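Long-range contacts in putative solute-binding component of ABC transporter (Clostridium phytofermentans, PDB 4YS6), which probably binds sugars for uptake by an ABC transporter and holds beta-D-glucopyranose between its two lobes: residues Leu167-Gly172 / Leu199-Gly204; Gly236-Ala241 / Ala259-Glu264; Glu59-Asp64 / Leu297-Val302. One frame throughout, in Å; residues are numbered along the deposited sequence.

Contact 1 (Leu167-Gly172 / Leu199-Gly204); sequences LEIFTG and LVVKSG
Leu167 and Val201 lie abreast where strand 165-170 runs parallel to the short strand 199-200, and the amide N of Leu167 gives the backbone carbonyl O of Val200 a hydrogen bond of 2.9 Å. These are the two strands of a beta-alpha-beta crossover through helix 177-195, the repeating element of the periplasmic binding protein fold, with strand 199-200 at the edge of its four-stranded parallel sheet. Beside that bond Val201 CA makes a CA-H...O contact of 3.3 Å with Leu167 O, and a type I turn, Val201 to Gly204, curls the chain back toward Glu168. On one side, Leu167 CD2 reaches Val201 CG2 at 4.1 Å, the two side chains meeting at a slant, while Leu199 CD1 and Ile169 CD1 extend the apolar patch. The carboxylate of Glu168 grips the turn. A bend at chi2 (-70°) brings both oxygens to Ser203, each through its syn lone pair. OE2, which also shares a hydrogen bond with the hydroxyl of Tyr233, accepts one from the amide N of Ser203 at 3.1 Å; OE1 accepts a hydrogen bond from the Ser203 hydroxyl OG at 2.6 Å.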
loop_
_atom_site.group_PDB
_atom_site.type_symbol
_atom_site.label_atom_id
_atom_site.label_comp_id
_atom_site.label_asym_id
_atom_site.label_seq_id
_atom_site.Cartn_x
_atom_site.Cartn_y
_atom_site.Cartn_z
ATOM N N LEU A 167 15.226 -9.423 -13.710
ATOM C CA LEU A 167 14.253 -8.765 -12.852
ATOM C C LEU A 167 12.861 -9.313 -13.107
ATOM O O LEU A 167 12.530 -9.580 -14.253
ATOM C CB LEU A 167 14.254 -7.266 -13.147
ATOM C CG LEU A 167 13.194 -6.394 -12.454
ATOM C CD1 LEU A 167 13.524 -6.240 -11.012
ATOM C CD2 LEU A 167 13.074 -5.032 -13.114
ATOM N N GLU A 168 12.062 -9.495 -12.065
ATOM C CA GLU A 168 10.610 -9.633 -12.251
ATOM C C GLU A 168 9.898 -8.624 -11.361
ATOM O O GLU A 168 10.469 -8.121 -10.404
ATOM C CB GLU A 168 10.137 -11.061 -11.969
ATOM C CG GLU A 168 10.774 -12.132 -12.906
ATOM C CD GLU A 168 10.283 -12.064 -14.352
ATOM O OE1 GLU A 168 9.192 -11.511 -14.598
ATOM O OE2 GLU A 168 10.982 -12.589 -15.247
ATOM N N ILE A 169 8.640 -8.330 -11.683
ATOM C CA ILE A 169 7.928 -7.207 -11.088
ATOM C C ILE A 169 6.527 -7.629 -10.673
ATOM O O ILE A 169 5.832 -8.268 -11.456
ATOM C CB ILE A 169 7.805 -6.047 -12.083
ATOM C CG1 ILE A 169 9.172 -5.560 -12.570
ATOM C CG2 ILE A 169 7.045 -4.886 -11.465
ATOM C CD1 ILE A 169 9.078 -4.799 -13.885
ATOM N N PHE A 170 6.155 -7.274 -9.448
ATOM C CA PHE A 170 4.815 -7.546 -8.897
ATOM C C PHE A 170 4.287 -6.279 -8.273
ATOM O O PHE A 170 4.892 -5.791 -7.313
ATOM C CB PHE A 170 4.853 -8.635 -7.842
ATOM C CG PHE A 170 5.109 -10.006 -8.389
ATOM C CD1 PHE A 170 6.358 -10.339 -8.893
ATOM C CD2 PHE A 170 4.104 -10.968 -8.391
ATOM C CE1 PHE A 170 6.579 -11.601 -9.423
ATOM C CE2 PHE A 170 4.336 -12.227 -8.902
ATOM C CZ PHE A 170 5.574 -12.533 -9.429
ATOM N N THR A 171 3.211 -5.715 -8.815
ATOM C CA THR A 171 2.589 -4.573 -8.150
ATOM C C THR A 171 1.161 -4.923 -7.678
ATOM O O THR A 171 0.763 -6.098 -7.608
ATOM C CB THR A 171 2.617 -3.296 -9.045
ATOM O OG1 THR A 171 2.345 -2.126 -8.244
ATOM C CG2 THR A 171 1.629 -3.381 -10.185
ATOM N N GLY A 172 0.420 -3.903 -7.271
ATOM C CA GLY A 172 -0.822 -4.118 -6.575
ATOM C C GLY A 172 -2.025 -4.186 -7.483
ATOM O O GLY A 172 -1.919 -4.399 -8.695
ATOM N N LEU A 199 18.852 -4.361 -17.221
ATOM C CA LEU A 199 17.842 -5.210 -16.577
ATOM C C LEU A 199 17.016 -5.923 -17.639
ATOM O O LEU A 199 16.539 -5.305 -18.597
ATOM C CB LEU A 199 16.912 -4.390 -15.702
ATOM C CG LEU A 199 17.600 -3.658 -14.572
ATOM C CD1 LEU A 199 16.582 -2.739 -13.904
ATOM C CD2 LEU A 199 18.156 -4.648 -13.574
ATOM N N VAL A 200 16.873 -7.228 -17.460
ATOM C CA VAL A 200 16.128 -8.077 -18.372
ATOM C C VAL A 200 14.989 -8.713 -17.620
ATOM O O VAL A 200 15.199 -9.357 -16.595
ATOM C CB VAL A 200 17.004 -9.170 -18.951
ATOM C CG1 VAL A 200 16.156 -10.214 -19.683
ATOM C CG2 VAL A 200 18.045 -8.556 -19.878
ATOM N N VAL A 201 13.781 -8.555 -18.133
ATOM C CA VAL A 201 12.627 -9.184 -17.494
ATOM C C VAL A 201 12.289 -10.406 -18.330
ATOM O O VAL A 201 11.693 -10.281 -19.408
ATOM C CB VAL A 201 11.441 -8.209 -17.382
ATOM C CG1 VAL A 201 10.244 -8.894 -16.757
ATOM C CG2 VAL A 201 11.827 -6.995 -16.544
ATOM N N LYS A 202 12.706 -11.593 -17.880
ATOM C CA LYS A 202 12.618 -12.772 -18.738
ATOM C C LYS A 202 11.177 -13.133 -19.120
ATOM O O LYS A 202 10.931 -13.614 -20.226
ATOM C CB LYS A 202 13.277 -14.000 -18.087
ATOM C CG LYS A 202 14.787 -13.930 -17.987
ATOM C CD LYS A 202 15.472 -15.113 -18.685
ATOM C CE LYS A 202 14.972 -16.460 -18.175
ATOM N NZ LYS A 202 15.577 -17.667 -18.835
ATOM N N SER A 203 10.236 -12.911 -18.207
ATOM C CA SER A 203 8.809 -13.160 -18.480
ATOM C C SER A 203 8.216 -12.200 -19.509
ATOM O O SER A 203 7.125 -12.454 -20.065
ATOM C CB SER A 203 7.997 -13.060 -17.195
ATOM O OG SER A 203 7.867 -11.715 -16.786
ATOM N N GLY A 204 8.903 -11.086 -19.742
ATOM C CA GLY A 204 8.410 -10.037 -20.626
ATOM C C GLY A 204 7.329 -9.137 -20.027
ATOM O O GLY A 204 6.854 -8.215 -20.687
#

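Contact 2 (Gly236-Ala241 / Ala259-Glu264); sequences GTKLDA and ASYKGE
The phenol of Tyr261 reaches across to the backbone at Leu239, joining the loop region at the end of helix 247-260 to the loop leading into strand 241-244 of the parallel sheet. The two segments run almost at right angles, 82° apart between residues 236-239 and 261-264. Tyr261 projects toward the loop because its chi1 of 173° turns CG away from the backbone N, and its hydroxyl OH accepts a hydrogen bond from the amide N of Leu239 at 2.9 Å, nearly straight. The same OH donates, also at 2.9 Å, to the carbonyl O of Glu264, and that oxygen lies in the plane of the ring at its edge. Gly263 N sits 3.4 Å above the ring plane, over its centre, so the backbone after Tyr261 folds back over one face of the Tyr261 ring. Leu239 adds an apolar touch, CB to Tyr261 CZ at 4.0 Å. Lys238 is extended until its last torsion, chi4 16°, which turns NZ toward weak hydrogen bonds with Glu264 O and Leu239 O and a long salt bridge to Asp240 OD1; CD and CE run past Glu264 CB. Lys262 bends back beside Gly236, its ammonium bonded to the carbonyl of Asp235. The Tyr261 hydroxyl thus accepts from an N-H of one segment and donates to a C=O of the other, so the join rests chiefly on main-chain groups.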
loop_
_atom_site.group_PDB
_atom_site.type_symbol
_atom_site.label_atom_id
_atom_site.label_comp_id
_atom_site.label_asym_id
_atom_site.label_seq_id
_atom_site.Cartn_x
_atom_site.Cartn_y
_atom_site.Cartn_z
ATOM N N GLY A 236 19.566 -22.913 -15.185
ATOM C CA GLY A 236 20.566 -22.291 -14.342
ATOM C C GLY A 236 20.351 -20.810 -14.094
ATOM O O GLY A 236 21.124 -20.201 -13.353
ATOM N N THR A 237 19.309 -20.227 -14.684
ATOM C CA THR A 237 19.174 -18.773 -14.675
ATOM C C THR A 237 18.973 -18.244 -13.261
ATOM O O THR A 237 18.101 -18.692 -12.518
ATOM C CB THR A 237 18.020 -18.299 -15.566
ATOM O OG1 THR A 237 18.221 -18.791 -16.897
ATOM C CG2 THR A 237 17.960 -16.771 -15.618
ATOM N N LYS A 238 19.813 -17.285 -12.897
ATOM C CA LYS A 238 19.679 -16.591 -11.627
ATOM C C LYS A 238 18.643 -15.488 -11.776
ATOM O O LYS A 238 18.659 -14.721 -12.738
ATOM C CB LYS A 238 21.030 -16.012 -11.172
ATOM C CG LYS A 238 20.976 -15.234 -9.846
ATOM C CD LYS A 238 22.370 -14.886 -9.325
ATOM C CE LYS A 238 22.324 -13.911 -8.139
ATOM N NZ LYS A 238 20.982 -13.794 -7.480
ATOM N N LEU A 239 17.725 -15.446 -10.823
ATOM C CA LEU A 239 16.812 -14.340 -10.681
ATOM C C LEU A 239 17.489 -13.360 -9.752
ATOM O O LEU A 239 17.765 -13.697 -8.605
ATOM C CB LEU A 239 15.476 -14.829 -10.121
ATOM C CG LEU A 239 14.436 -13.784 -9.815
ATOM C CD1 LEU A 239 14.155 -12.944 -11.013
ATOM C CD2 LEU A 239 13.165 -14.481 -9.356
ATOM N N ASP A 240 17.812 -12.170 -10.251
ATOM C CA ASP A 240 18.641 -11.239 -9.478
ATOM C C ASP A 240 17.814 -10.330 -8.561
ATOM O O ASP A 240 18.270 -9.977 -7.470
ATOM C CB ASP A 240 19.491 -10.383 -10.414
ATOM C CG ASP A 240 20.507 -11.217 -11.207
ATOM O OD1 ASP A 240 21.493 -11.678 -10.589
ATOM O OD2 ASP A 240 20.315 -11.457 -12.425
ATOM N N ALA A 241 16.606 -9.960 -8.993
ATOM C CA ALA A 241 15.750 -9.100 -8.189
ATOM C C ALA A 241 14.292 -9.291 -8.507
ATOM O O ALA A 241 13.930 -9.524 -9.663
ATOM C CB ALA A 241 16.120 -7.622 -8.389
ATOM N N ALA A 259 9.575 -22.636 -2.338
ATOM C CA ALA A 259 9.047 -23.917 -2.803
ATOM C C ALA A 259 9.811 -24.466 -3.995
ATOM O O ALA A 259 10.071 -25.664 -4.069
ATOM C CB ALA A 259 7.578 -23.775 -3.154
ATOM N N SER A 260 10.157 -23.605 -4.941
ATOM C CA SER A 260 10.498 -24.082 -6.290
ATOM C C SER A 260 11.770 -23.562 -6.921
ATOM O O SER A 260 12.229 -24.122 -7.898
ATOM C CB SER A 260 9.356 -23.750 -7.245
ATOM O OG SER A 260 8.153 -24.340 -6.805
ATOM N N TYR A 261 12.333 -22.485 -6.404
ATOM C CA TYR A 261 13.493 -21.887 -7.051
ATOM C C TYR A 261 14.774 -22.420 -6.429
ATOM O O TYR A 261 14.905 -22.459 -5.203
ATOM C CB TYR A 261 13.415 -20.378 -6.934
ATOM C CG TYR A 261 14.612 -19.609 -7.418
ATOM C CD1 TYR A 261 14.914 -19.506 -8.761
ATOM C CD2 TYR A 261 15.431 -18.946 -6.511
ATOM C CE1 TYR A 261 16.008 -18.787 -9.189
ATOM C CE2 TYR A 261 16.505 -18.224 -6.928
ATOM C CZ TYR A 261 16.795 -18.137 -8.256
ATOM O OH TYR A 261 17.885 -17.398 -8.636
ATOM N N LYS A 262 15.728 -22.802 -7.275
ATOM C CA LYS A 262 16.955 -23.433 -6.786
ATOM C C LYS A 262 18.208 -22.572 -6.925
ATOM O O LYS A 262 19.300 -23.034 -6.625
ATOM C CB LYS A 262 17.183 -24.757 -7.517
ATOM C CG LYS A 262 17.169 -24.621 -9.014
ATOM C CD LYS A 262 18.114 -25.596 -9.694
ATOM C CE LYS A 262 18.021 -25.463 -11.207
ATOM N NZ LYS A 262 18.234 -24.060 -11.664
ATOM N N GLY A 263 18.063 -21.327 -7.361
ATOM C CA GLY A 263 19.216 -20.460 -7.551
ATOM C C GLY A 263 19.570 -19.611 -6.334
ATOM O O GLY A 263 18.983 -19.759 -5.251
ATOM N N GLU A 264 20.537 -18.715 -6.509
ATOM C CA GLU A 264 20.881 -17.761 -5.451
ATOM C C GLU A 264 19.721 -16.808 -5.240
ATOM O O GLU A 264 19.127 -16.339 -6.206
ATOM C CB GLU A 264 22.147 -16.982 -5.793
ATOM C CG GLU A 264 23.424 -17.802 -5.687
ATOM C CD GLU A 264 23.609 -18.446 -4.312
ATOM O OE1 GLU A 264 23.256 -17.821 -3.286
ATOM O OE2 GLU A 264 24.101 -19.593 -4.260
#

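Contact 3 (Glu59-Asp64 / Leu297-Val302); sequences EKQLKD and LASQVV
Gln61 meets Ala298, Ser299 and Val302 where helix 50-64 packs beside helix 294-309, two helices far apart in sequence that lie together in one lobe of a periplasmic binding protein fold. Their local axes approach to 9.4 Å and cross at -36°, both running in the same general direction. The CB of Gln61 points toward the other helix, and the side chain uses its whole length. Its CG lies anti to the carbonyl carbon (chi1 -65°) and the chain is extended beyond it, which carries the terminal amide to the methyl of Ala298 and to CA and CB of Ser299. There the two ends of the amide divide. NE2 rests against the methyl CB of Ala298 at 3.7 Å and hydrogen-bonds to the carbonyl oxygen of Arg295, about one turn earlier in that helix. OE1 comes against Ser299, close to CA at 3.0 Å and to CB at 3.4 Å; its approach to the amide N of Ser299 has too poor an angle for a hydrogen bond. The amide therefore has its polar anchor on the NE2 side, while its oxygen lies close against Ser299. At the base of the same side chain, Gln61 CB meets Val302 CG2 at 3.8 Å. That methyl is shared: CD2 of Leu62 reaches it at 3.9 Å, the leucine and valine side chains crossing at an angle. Val302 thus fits between the root of Gln61 and the tip of Leu62. Behind the interface, Leu62 also lies on Val69 of strand 68-73 and on Tyr67, whereas Leu297 and Val301 pack on Ala137 of strand 135-139. Both helices are in this way seated against strands of the seven-stranded mixed sheet, and Ala298 extends their mutual packing to Asn57 and Met58 of helix 50-64.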
loop_
_atom_site.group_PDB
_atom_site.type_symbol
_atom_site.label_atom_id
_atom_site.label_comp_id
_atom_site.label_asym_id
_atom_site.label_seq_id
_atom_site.Cartn_x
_atom_site.Cartn_y
_atom_site.Cartn_z
ATOM N N GLU A 59 -10.315 3.943 15.285
ATOM C CA GLU A 59 -11.350 3.831 16.313
ATOM C C GLU A 59 -10.859 4.377 17.654
ATOM O O GLU A 59 -11.541 5.149 18.318
ATOM C CB GLU A 59 -11.786 2.372 16.466
ATOM C CG GLU A 59 -12.917 2.177 17.443
ATOM C CD GLU A 59 -13.469 0.770 17.376
ATOM O OE1 GLU A 59 -12.661 -0.181 17.415
ATOM O OE2 GLU A 59 -14.701 0.617 17.262
ATOM N N LYS A 60 -9.660 3.971 18.063
ATOM C CA LYS A 60 -9.120 4.405 19.339
ATOM C C LYS A 60 -8.965 5.912 19.397
ATOM O O LYS A 60 -9.363 6.534 20.372
ATOM C CB LYS A 60 -7.763 3.751 19.610
ATOM C CG LYS A 60 -7.072 4.294 20.861
ATOM C CD LYS A 60 -5.687 3.700 21.037
ATOM C CE LYS A 60 -5.040 4.187 22.329
ATOM N NZ LYS A 60 -4.794 5.657 22.331
ATOM N N GLN A 61 -8.370 6.490 18.354
ATOM C CA GLN A 61 -8.044 7.906 18.373
ATOM C C GLN A 61 -9.296 8.757 18.198
ATOM O O GLN A 61 -9.396 9.804 18.808
ATOM C CB GLN A 61 -6.996 8.216 17.312
ATOM C CG GLN A 61 -5.677 7.525 17.624
ATOM C CD GLN A 61 -4.563 7.955 16.714
ATOM O OE1 GLN A 61 -4.431 9.135 16.395
ATOM N NE2 GLN A 61 -3.724 7.003 16.319
ATOM N N LEU A 62 -10.258 8.299 17.399
ATOM C CA LEU A 62 -11.544 9.014 17.334
ATOM C C LEU A 62 -12.266 9.020 18.677
ATOM O O LEU A 62 -12.805 10.044 19.101
ATOM C CB LEU A 62 -12.451 8.398 16.278
ATOM C CG LEU A 62 -12.058 8.749 14.850
ATOM C CD1 LEU A 62 -12.832 7.889 13.890
ATOM C CD2 LEU A 62 -12.299 10.242 14.537
ATOM N N LYS A 63 -12.294 7.876 19.360
ATOM C CA LYS A 63 -12.978 7.825 20.650
ATOM C C LYS A 63 -12.279 8.706 21.674
ATOM O O LYS A 63 -12.941 9.402 22.465
ATOM C CB LYS A 63 -13.086 6.386 21.138
ATOM C CG LYS A 63 -14.027 5.573 20.283
ATOM C CD LYS A 63 -14.219 4.163 20.808
ATOM C CE LYS A 63 -15.251 3.427 19.976
ATOM N NZ LYS A 63 -15.376 1.996 20.361
ATOM N N ASP A 64 -10.954 8.730 21.637
ATOM C CA ASP A 64 -10.186 9.612 22.515
ATOM C C ASP A 64 -10.494 11.082 22.260
ATOM O O ASP A 64 -10.431 11.902 23.180
ATOM C CB ASP A 64 -8.681 9.388 22.335
ATOM C CG ASP A 64 -8.132 8.291 23.236
ATOM O OD1 ASP A 64 -8.570 8.191 24.406
ATOM O OD2 ASP A 64 -7.247 7.538 22.773
ATOM N N LEU A 297 -0.714 8.073 10.622
ATOM C CA LEU A 297 -1.729 8.365 9.614
ATOM C C LEU A 297 -3.075 8.603 10.299
ATOM O O LEU A 297 -3.757 9.591 10.004
ATOM C CB LEU A 297 -1.829 7.231 8.595
ATOM C CG LEU A 297 -2.853 7.411 7.477
ATOM C CD1 LEU A 297 -2.634 8.705 6.751
ATOM C CD2 LEU A 297 -2.751 6.232 6.499
ATOM N N ALA A 298 -3.451 7.718 11.222
ATOM C CA ALA A 298 -4.708 7.868 11.947
ATOM C C ALA A 298 -4.738 9.189 12.705
ATOM O O ALA A 298 -5.763 9.873 12.708
ATOM C CB ALA A 298 -4.944 6.714 12.887
ATOM N N SER A 299 -3.620 9.567 13.316
ATOM C CA SER A 299 -3.544 10.826 14.044
ATOM C C SER A 299 -3.821 12.017 13.132
ATOM O O SER A 299 -4.538 12.950 13.508
ATOM C CB SER A 299 -2.166 10.975 14.706
ATOM O OG SER A 299 -2.107 12.224 15.378
ATOM N N GLN A 300 -3.279 11.976 11.923
ATOM C CA GLN A 300 -3.450 13.068 10.981
ATOM C C GLN A 300 -4.905 13.126 10.532
ATOM O O GLN A 300 -5.485 14.213 10.404
ATOM C CB GLN A 300 -2.523 12.912 9.784
ATOM C CG GLN A 300 -1.082 13.165 10.119
ATOM C CD GLN A 300 -0.876 14.533 10.750
ATOM O OE1 GLN A 300 -0.488 14.642 11.911
ATOM N NE2 GLN A 300 -1.166 15.575 10.000
ATOM N N VAL A 301 -5.509 11.960 10.320
ATOM C CA VAL A 301 -6.915 11.938 9.924
ATOM C C VAL A 301 -7.816 12.497 11.029
ATOM O O VAL A 301 -8.748 13.284 10.752
ATOM C CB VAL A 301 -7.338 10.532 9.530
ATOM C CG1 VAL A 301 -8.867 10.434 9.370
ATOM C CG2 VAL A 301 -6.644 10.175 8.246
ATOM N N VAL A 302 -7.547 12.154 12.292
ATOM C CA VAL A 302 -8.365 12.688 13.375
ATOM C C VAL A 302 -8.197 14.203 13.471
ATOM O O VAL A 302 -9.163 14.887 13.780
ATOM C CB VAL A 302 -8.046 11.999 14.714
ATOM C CG1 VAL A 302 -8.784 12.662 15.873
ATOM C CG2 VAL A 302 -8.433 10.515 14.618
#

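Contacts 1 and 2 belong to one lobe and touch: Glu168 N lies 3.0 Å from Ala241 O, a probable hydrogen bond between adjacent strands of the four-stranded sheet, and Glu168 CG packs on Leu239 CD1. Contact 3 lies on the opposite side of the chain's centre, its own centre about 38 Å from that of contact 1 and 44 Å from that of contact 2, beside the larger mixed sheet. It is the buried one, without a direct hydrogen bond across its segments. Contacts 1 and 2 are partly buried. Contact 1 combines a backbone-bonded strand pair and apolar side chains with a carboxylate-held turn; contact 2, more peripheral and with exposed residues, relies on a tyrosine hydroxyl and main-chain groups.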